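Local coordinates for coenzyme A transferase (Yersinia pestis, PDB 3QLI), which probably transfers coenzyme A from an acyl-CoA to a carboxylate such as acetate, as a member of the acetyl-CoA hydrolase/transferase family, at residues M99-R110 with H351-G361; L339-E350 with R393-T404. One frame throughout, in Å; residues are numbered along the deposited sequence.

Contact 1 (M99-R110 with H351-G361); sequences MFVTAVERALIR and HMLGHQYSASG
V101 and Y357 make the tightest apolar touch between the two halves of this transferase, the N-terminal family region supplying M99-R110 and the C-terminal one H351-G361. The valine lays CG2 over one face of the tyrosine ring in a CH-pi contact, 3.8 Å from V101 CG2 to the centroid of the Y357 ring. With CG1 anti to the backbone N (chi1 175°), it is CG2 that lands on the ring, while V101 CG1 sits by Y357 CD1 and reaches M352 SD at 4.3 Å.

M352 is the second apolar element. Its chain and that of R106 run past each other in opposite directions, R106 CD coming to 3.5 Å from M352 CG, and I109 CD1 sits 4.0 Å from M352 SD. F100 turns the edge of its ring to the other segment, with S360 O close to the ring plane, 3.6 Å from F100 CE1.

Among the flat polar groups, the R106 guanidinium lies between T102-A103 backbone atoms on one face and H351 CB on the other. Its plane is inclined 36° to the imidazole, and R106 NH1 is 3.6 Å from H351 ND1. The bend at chi3 (-66°) folds the guanidinium back over the start of its own helix, where T102 and E105 form a capping box.

Polar links across the interface run through water. One water donates to M99 O and accepts from S360 OG, which also bonds Y123 and S126; another accepts from V101 N and gives a weak bond to Y357 O.

A103 and R106 bind one CoA and S358 another in structures of this protein. CoA-binding residues thus stand on both sides of a seam that no direct hydrogen bond crosses, held by apolar and face packing and by two bridging waters.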
# COMPACT_ATOMS: atom_id res chain seq x y z
N MET A 99 14.02 -12.74 -3.39
CA MET A 99 12.86 -11.93 -3.07
C MET A 99 13.22 -10.50 -2.68
O MET A 99 12.35 -9.64 -2.57
CB MET A 99 12.01 -12.66 -2.03
CG MET A 99 11.54 -14.01 -2.59
SD MET A 99 10.62 -15.08 -1.49
CE MET A 99 9.00 -14.32 -1.52
N PHE A 100 14.52 -10.26 -2.48
CA PHE A 100 15.12 -8.93 -2.43
C PHE A 100 16.27 -8.97 -3.42
O PHE A 100 16.96 -9.99 -3.51
CB PHE A 100 15.79 -8.65 -1.08
CG PHE A 100 14.87 -8.20 0.02
CD1 PHE A 100 13.57 -7.80 -0.24
CD2 PHE A 100 15.33 -8.17 1.34
CE1 PHE A 100 12.74 -7.38 0.81
CE2 PHE A 100 14.52 -7.75 2.38
CZ PHE A 100 13.21 -7.36 2.11
N VAL A 101 16.50 -7.89 -4.16
CA VAL A 101 17.68 -7.82 -5.02
C VAL A 101 18.73 -6.93 -4.35
O VAL A 101 18.56 -5.72 -4.26
CB VAL A 101 17.31 -7.32 -6.45
CG1 VAL A 101 18.57 -7.13 -7.31
CG2 VAL A 101 16.34 -8.29 -7.12
N THR A 102 19.79 -7.55 -3.83
CA THR A 102 20.85 -6.82 -3.15
C THR A 102 22.13 -6.77 -3.99
O THR A 102 22.14 -7.19 -5.14
CB THR A 102 21.21 -7.44 -1.76
OG1 THR A 102 22.04 -8.59 -1.94
CG2 THR A 102 19.96 -7.83 -0.97
N ALA A 103 23.20 -6.25 -3.40
CA ALA A 103 24.49 -6.15 -4.10
C ALA A 103 24.89 -7.49 -4.73
O ALA A 103 25.36 -7.53 -5.88
CB ALA A 103 25.59 -5.66 -3.15
N VAL A 104 24.69 -8.58 -4.00
CA VAL A 104 25.04 -9.91 -4.52
C VAL A 104 24.29 -10.25 -5.82
O VAL A 104 24.89 -10.72 -6.79
CB VAL A 104 24.80 -11.01 -3.46
CG1 VAL A 104 25.01 -12.39 -4.06
CG2 VAL A 104 25.69 -10.79 -2.25
N GLU A 105 22.98 -10.02 -5.83
CA GLU A 105 22.17 -10.30 -7.02
C GLU A 105 22.44 -9.30 -8.15
O GLU A 105 22.41 -9.66 -9.33
CB GLU A 105 20.68 -10.30 -6.68
CG GLU A 105 20.23 -11.46 -5.82
CD GLU A 105 20.59 -11.28 -4.35
OE1 GLU A 105 20.79 -10.14 -3.90
OE2 GLU A 105 20.68 -12.31 -3.65
N ARG A 106 22.66 -8.04 -7.81
CA ARG A 106 23.04 -7.06 -8.82
C ARG A 106 24.28 -7.53 -9.59
O ARG A 106 24.31 -7.47 -10.83
CB ARG A 106 23.27 -5.68 -8.20
CG ARG A 106 21.99 -4.99 -7.78
CD ARG A 106 22.18 -3.49 -7.57
NE ARG A 106 23.07 -3.20 -6.45
CZ ARG A 106 22.68 -3.05 -5.18
NH1 ARG A 106 21.40 -3.18 -4.85
NH2 ARG A 106 23.58 -2.79 -4.25
N ALA A 107 25.30 -8.01 -8.88
CA ALA A 107 26.51 -8.55 -9.52
C ALA A 107 26.20 -9.74 -10.44
O ALA A 107 26.70 -9.83 -11.56
CB ALA A 107 27.55 -8.93 -8.47
N LEU A 108 25.37 -10.66 -9.97
CA LEU A 108 24.98 -11.80 -10.79
C LEU A 108 24.21 -11.35 -12.03
O LEU A 108 24.46 -11.85 -13.13
CB LEU A 108 24.09 -12.75 -9.99
CG LEU A 108 24.72 -13.51 -8.82
CD1 LEU A 108 23.64 -14.24 -8.03
CD2 LEU A 108 25.77 -14.49 -9.34
N ILE A 109 23.27 -10.43 -11.84
CA ILE A 109 22.40 -10.03 -12.95
C ILE A 109 23.22 -9.40 -14.07
O ILE A 109 23.04 -9.71 -15.25
CB ILE A 109 21.33 -9.01 -12.52
CG1 ILE A 109 20.32 -9.67 -11.58
CG2 ILE A 109 20.61 -8.44 -13.75
CD1 ILE A 109 19.34 -8.69 -10.94
N ARG A 110 24.13 -8.52 -13.67
CA ARG A 110 24.96 -7.80 -14.62
C ARG A 110 25.90 -8.76 -15.35
O ARG A 110 26.07 -8.67 -16.57
CB ARG A 110 25.72 -6.66 -13.93
CG ARG A 110 24.81 -5.47 -13.62
CD ARG A 110 25.37 -4.56 -12.53
NE ARG A 110 24.45 -3.47 -12.25
CZ ARG A 110 24.44 -2.76 -11.13
NH1 ARG A 110 25.31 -3.02 -10.17
NH2 ARG A 110 23.55 -1.78 -10.98
N HIS A 351 18.57 0.64 -6.60
CA HIS A 351 19.86 1.00 -7.20
C HIS A 351 19.88 0.78 -8.72
O HIS A 351 20.55 1.51 -9.44
CB HIS A 351 21.01 0.20 -6.58
CG HIS A 351 21.50 0.75 -5.28
ND1 HIS A 351 21.01 0.33 -4.06
CD2 HIS A 351 22.46 1.67 -5.00
CE1 HIS A 351 21.64 0.98 -3.09
NE2 HIS A 351 22.52 1.80 -3.63
N MET A 352 19.18 -0.24 -9.20
CA MET A 352 19.24 -0.58 -10.62
C MET A 352 18.33 0.30 -11.47
O MET A 352 17.10 0.27 -11.31
CB MET A 352 18.91 -2.05 -10.86
CG MET A 352 19.89 -3.01 -10.20
SD MET A 352 19.70 -4.73 -10.74
CE MET A 352 20.40 -4.66 -12.39
N LEU A 353 18.94 1.08 -12.36
CA LEU A 353 18.23 2.03 -13.21
C LEU A 353 17.09 1.39 -14.01
O LEU A 353 17.29 0.39 -14.70
CB LEU A 353 19.21 2.69 -14.19
CG LEU A 353 20.15 3.79 -13.69
CD1 LEU A 353 20.97 3.34 -12.49
CD2 LEU A 353 21.07 4.22 -14.83
N GLY A 354 15.91 1.99 -13.91
CA GLY A 354 14.76 1.55 -14.68
C GLY A 354 13.98 0.42 -14.02
O GLY A 354 12.82 0.16 -14.38
N HIS A 355 14.59 -0.23 -13.03
CA HIS A 355 13.96 -1.36 -12.35
C HIS A 355 13.40 -0.96 -11.00
O HIS A 355 13.66 0.14 -10.50
CB HIS A 355 14.95 -2.51 -12.18
CG HIS A 355 15.48 -3.04 -13.48
ND1 HIS A 355 14.87 -4.08 -14.15
CD2 HIS A 355 16.54 -2.66 -14.23
CE1 HIS A 355 15.54 -4.32 -15.26
NE2 HIS A 355 16.56 -3.48 -15.33
N GLN A 356 12.64 -1.87 -10.40
CA GLN A 356 12.10 -1.63 -9.07
C GLN A 356 11.98 -2.96 -8.35
O GLN A 356 10.99 -3.68 -8.51
CB GLN A 356 10.76 -0.89 -9.17
CG GLN A 356 10.14 -0.45 -7.85
CD GLN A 356 11.10 0.37 -6.99
OE1 GLN A 356 11.57 -0.09 -5.96
NE2 GLN A 356 11.39 1.59 -7.43
N TYR A 357 13.01 -3.31 -7.59
CA TYR A 357 12.99 -4.52 -6.77
C TYR A 357 12.89 -4.15 -5.29
O TYR A 357 12.56 -4.99 -4.47
CB TYR A 357 14.25 -5.35 -6.98
CG TYR A 357 14.51 -5.72 -8.42
CD1 TYR A 357 15.59 -5.18 -9.11
CD2 TYR A 357 13.67 -6.59 -9.10
CE1 TYR A 357 15.84 -5.50 -10.42
CE2 TYR A 357 13.90 -6.92 -10.42
CZ TYR A 357 14.98 -6.37 -11.08
OH TYR A 357 15.22 -6.70 -12.39
N SER A 358 13.16 -2.89 -4.96
CA SER A 358 13.21 -2.49 -3.55
C SER A 358 11.81 -2.35 -2.93
O SER A 358 11.67 -2.30 -1.71
CB SER A 358 14.05 -1.22 -3.33
OG SER A 358 13.46 -0.10 -3.96
N ALA A 359 10.78 -2.31 -3.77
CA ALA A 359 9.41 -2.18 -3.27
C ALA A 359 8.97 -3.40 -2.44
O ALA A 359 7.96 -3.37 -1.73
CB ALA A 359 8.45 -1.92 -4.42
N SER A 360 9.74 -4.48 -2.54
CA SER A 360 9.50 -5.68 -1.74
C SER A 360 9.82 -5.47 -0.27
O SER A 360 9.34 -6.20 0.58
CB SER A 360 10.34 -6.84 -2.28
OG SER A 360 9.83 -7.26 -3.52
N GLY A 361 10.66 -4.47 0.03
CA GLY A 361 11.07 -4.23 1.40
C GLY A 361 9.96 -3.61 2.24
O GLY A 361 8.93 -3.22 1.72
O HOH W 1 9.82 -9.95 -3.21
O HOH W 2 14.75 -5.72 -3.50

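Contact 2 (L339-E350 with R393-T404); sequences LQIDLTGACNSE and RIIPRIDGPVTT
Strand 394-395 runs parallel to 340-342, itself antiparallel to 347-348 in a beta hairpin, a three-stranded mixed sheet; C347 also makes a single antiparallel bridge to T404. The parallel bonds are I341 N to R393 O and I395 N to I341 O, both 2.9 Å. A classic beta bulge follows at the other edge, where T403 N and T404 N share C347 O.

D342 organises the turn. With CG held between the backbone N and the carbonyl carbon (chi1 75°), OD1 collects T344 N, T344 OG1 and A346 N; the bond from T344 N makes an Asx turn at the start of the type I turn D342-G345. D342 OD2 uses its anti lone pair for I398 N at 3.0 Å.

I398 lays CD1 against the hairpin, 3.4 Å from A346 O and 3.7 Å from N348 CB. D342 and I395 point to one face of the sheet; on the other, I394 CD1 rests on I341 CB, and helices 426-434 and 439-451 pack against I394.

R393 and L339 both bind CoA in structures of this protein. R393, extended to NE and then turned at chi4 (-78°), brings NH1 to 2.8 Å from L339 O, which lies in the guanidinium plane, while NH1 approaches tilted 21° from the carbonyl plane.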
# COMPACT_ATOMS: atom_id res chain seq x y z
N LEU A 339 17.06 6.73 -2.20
CA LEU A 339 18.12 7.13 -3.13
C LEU A 339 17.72 8.39 -3.90
O LEU A 339 18.56 9.25 -4.18
CB LEU A 339 18.43 5.99 -4.11
CG LEU A 339 19.06 4.76 -3.46
CD1 LEU A 339 19.43 3.72 -4.52
CD2 LEU A 339 20.29 5.15 -2.65
N GLN A 340 16.45 8.50 -4.23
CA GLN A 340 15.96 9.65 -4.99
C GLN A 340 14.57 10.06 -4.52
O GLN A 340 13.78 9.23 -4.08
CB GLN A 340 15.85 9.31 -6.48
CG GLN A 340 17.08 8.72 -7.11
CD GLN A 340 16.80 8.31 -8.53
OE1 GLN A 340 15.86 7.55 -8.80
NE2 GLN A 340 17.58 8.83 -9.47
N ILE A 341 14.28 11.36 -4.65
CA ILE A 341 12.94 11.87 -4.43
C ILE A 341 12.58 12.72 -5.64
O ILE A 341 13.38 13.55 -6.08
CB ILE A 341 12.88 12.77 -3.17
CG1 ILE A 341 13.35 12.00 -1.93
CG2 ILE A 341 11.47 13.29 -2.97
CD1 ILE A 341 13.33 12.86 -0.65
N ASP A 342 11.40 12.52 -6.21
CA ASP A 342 11.06 13.35 -7.37
C ASP A 342 10.11 14.48 -7.00
O ASP A 342 9.69 14.60 -5.85
CB ASP A 342 10.60 12.52 -8.59
CG ASP A 342 9.19 11.95 -8.45
OD1 ASP A 342 8.40 12.42 -7.59
OD2 ASP A 342 8.88 11.04 -9.27
N LEU A 343 9.81 15.35 -7.97
CA LEU A 343 9.03 16.54 -7.69
C LEU A 343 7.56 16.28 -7.38
O LEU A 343 6.84 17.21 -7.01
CB LEU A 343 9.18 17.56 -8.84
CG LEU A 343 10.61 18.09 -9.00
CD1 LEU A 343 10.72 19.05 -10.19
CD2 LEU A 343 11.07 18.77 -7.69
N THR A 344 7.12 15.03 -7.53
CA THR A 344 5.77 14.65 -7.15
C THR A 344 5.73 14.18 -5.70
O THR A 344 4.65 14.06 -5.12
CB THR A 344 5.19 13.51 -8.04
OG1 THR A 344 5.76 12.25 -7.64
CG2 THR A 344 5.48 13.75 -9.51
N GLY A 345 6.91 13.93 -5.13
CA GLY A 345 6.99 13.44 -3.76
C GLY A 345 7.14 11.93 -3.65
O GLY A 345 7.17 11.38 -2.56
N ALA A 346 7.21 11.25 -4.79
CA ALA A 346 7.49 9.81 -4.80
C ALA A 346 8.98 9.58 -4.49
O ALA A 346 9.82 10.41 -4.83
CB ALA A 346 7.14 9.22 -6.15
N CYS A 347 9.29 8.44 -3.87
CA CYS A 347 10.68 8.11 -3.51
C CYS A 347 11.11 6.80 -4.15
O CYS A 347 10.29 5.88 -4.34
CB CYS A 347 10.83 8.02 -1.99
SG CYS A 347 10.22 9.55 -1.17
N ASN A 348 12.40 6.70 -4.45
CA ASN A 348 12.97 5.50 -5.06
C ASN A 348 14.20 5.02 -4.32
O ASN A 348 15.15 5.78 -4.12
CB ASN A 348 13.35 5.77 -6.52
CG ASN A 348 13.98 4.57 -7.18
OD1 ASN A 348 13.61 3.43 -6.91
ND2 ASN A 348 14.96 4.81 -8.05
N SER A 349 14.19 3.75 -3.91
CA SER A 349 15.33 3.17 -3.20
C SER A 349 16.06 2.13 -4.06
O SER A 349 17.02 1.52 -3.61
CB SER A 349 14.86 2.50 -1.91
OG SER A 349 14.45 3.45 -0.95
N GLU A 350 15.60 1.94 -5.29
CA GLU A 350 16.19 0.90 -6.14
C GLU A 350 17.47 1.38 -6.80
O GLU A 350 17.47 2.39 -7.49
CB GLU A 350 15.18 0.45 -7.20
CG GLU A 350 15.76 -0.54 -8.19
CD GLU A 350 16.29 -1.79 -7.51
OE1 GLU A 350 15.52 -2.42 -6.75
OE2 GLU A 350 17.48 -2.11 -7.72
N ARG A 393 19.94 14.25 -6.15
CA ARG A 393 19.08 13.13 -5.74
C ARG A 393 17.63 13.57 -5.66
O ARG A 393 16.73 12.74 -5.47
CB ARG A 393 19.55 12.52 -4.41
CG ARG A 393 20.86 11.73 -4.54
CD ARG A 393 21.24 11.08 -3.21
NE ARG A 393 22.41 10.21 -3.33
CZ ARG A 393 22.39 8.98 -3.83
NH1 ARG A 393 21.26 8.46 -4.31
NH2 ARG A 393 23.51 8.26 -3.88
N ILE A 394 17.41 14.87 -5.83
CA ILE A 394 16.06 15.40 -6.00
C ILE A 394 15.87 15.58 -7.51
O ILE A 394 16.59 16.36 -8.13
CB ILE A 394 15.87 16.76 -5.30
CG1 ILE A 394 16.29 16.67 -3.82
CG2 ILE A 394 14.43 17.26 -5.49
CD1 ILE A 394 15.54 15.60 -2.99
N ILE A 395 14.92 14.86 -8.09
CA ILE A 395 14.85 14.78 -9.55
C ILE A 395 13.45 15.10 -10.06
O ILE A 395 12.47 15.07 -9.30
CB ILE A 395 15.29 13.38 -10.06
CG1 ILE A 395 14.33 12.29 -9.56
CG2 ILE A 395 16.71 13.08 -9.62
CD1 ILE A 395 14.58 10.91 -10.19
N PRO A 396 13.35 15.42 -11.36
CA PRO A 396 12.02 15.75 -11.89
C PRO A 396 11.05 14.58 -11.71
O PRO A 396 9.94 14.78 -11.22
CB PRO A 396 12.28 15.98 -13.38
CG PRO A 396 13.74 16.41 -13.45
CD PRO A 396 14.42 15.58 -12.38
N ARG A 397 11.48 13.38 -12.10
CA ARG A 397 10.57 12.23 -12.19
C ARG A 397 11.33 10.91 -12.15
O ARG A 397 12.24 10.67 -12.94
CB ARG A 397 9.76 12.32 -13.49
CG ARG A 397 8.64 11.30 -13.62
CD ARG A 397 7.92 11.47 -14.95
NE ARG A 397 6.83 10.51 -15.11
CZ ARG A 397 6.94 9.33 -15.71
NH1 ARG A 397 8.10 8.94 -16.22
NH2 ARG A 397 5.88 8.53 -15.81
N ILE A 398 10.95 10.04 -11.23
CA ILE A 398 11.58 8.72 -11.11
C ILE A 398 11.33 7.91 -12.39
O ILE A 398 10.23 7.96 -12.95
CB ILE A 398 11.06 7.98 -9.87
CG1 ILE A 398 11.62 8.65 -8.59
CG2 ILE A 398 11.43 6.49 -9.92
CD1 ILE A 398 10.78 8.37 -7.32
N ASP A 399 12.34 7.19 -12.85
CA ASP A 399 12.24 6.38 -14.06
C ASP A 399 11.51 5.06 -13.79
O ASP A 399 12.13 4.07 -13.40
CB ASP A 399 13.63 6.10 -14.62
CG ASP A 399 13.61 5.40 -15.96
OD1 ASP A 399 12.58 4.77 -16.28
OD2 ASP A 399 14.62 5.48 -16.69
N GLY A 400 10.19 5.04 -14.00
CA GLY A 400 9.41 3.83 -13.81
C GLY A 400 8.76 3.71 -12.44
O GLY A 400 8.66 4.70 -11.72
N PRO A 401 8.31 2.49 -12.07
CA PRO A 401 7.64 2.23 -10.79
C PRO A 401 8.47 2.70 -9.61
O PRO A 401 9.70 2.64 -9.67
CB PRO A 401 7.50 0.69 -10.77
CG PRO A 401 7.44 0.32 -12.21
CD PRO A 401 8.40 1.27 -12.90
N VAL A 402 7.81 3.14 -8.54
CA VAL A 402 8.52 3.76 -7.43
C VAL A 402 8.60 2.86 -6.20
O VAL A 402 8.01 1.78 -6.18
CB VAL A 402 7.87 5.10 -7.06
CG1 VAL A 402 7.82 6.00 -8.28
CG2 VAL A 402 6.46 4.87 -6.50
N THR A 403 9.33 3.28 -5.17
CA THR A 403 9.37 2.55 -3.92
C THR A 403 8.27 3.03 -3.00
O THR A 403 7.46 2.23 -2.51
CB THR A 403 10.71 2.69 -3.21
OG1 THR A 403 11.75 2.26 -4.10
CG2 THR A 403 10.74 1.81 -1.97
N THR A 404 8.23 4.34 -2.75
CA THR A 404 7.15 4.94 -1.99
C THR A 404 6.36 5.87 -2.91
O THR A 404 6.90 6.85 -3.41
CB THR A 404 7.68 5.75 -0.77
OG1 THR A 404 8.40 4.88 0.11
CG2 THR A 404 6.55 6.37 0.01
O HOH W 3 14.86 6.90 -11.38

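Contacts 1 and 2 have centres about 16 Å apart and meet directly where E350 ends one segment and H351 begins another. The carboxylate of E350, a residue that binds CoA in structures of this protein, accepts from Y357 N, 2.8 Å from E350 OE1, and from M352 N at OE2. These bonds hold the backbone N of M352 and of Y357, the residues that V101 packs against. A second junction joins S358 OG to T403 OG1 over 2.9 Å, tying a CoA-binding serine of contact 1 to the bulge of contact 2. E350 and T403 thus probably help to position the loop 351-361, and both contacts also touch the second subunit.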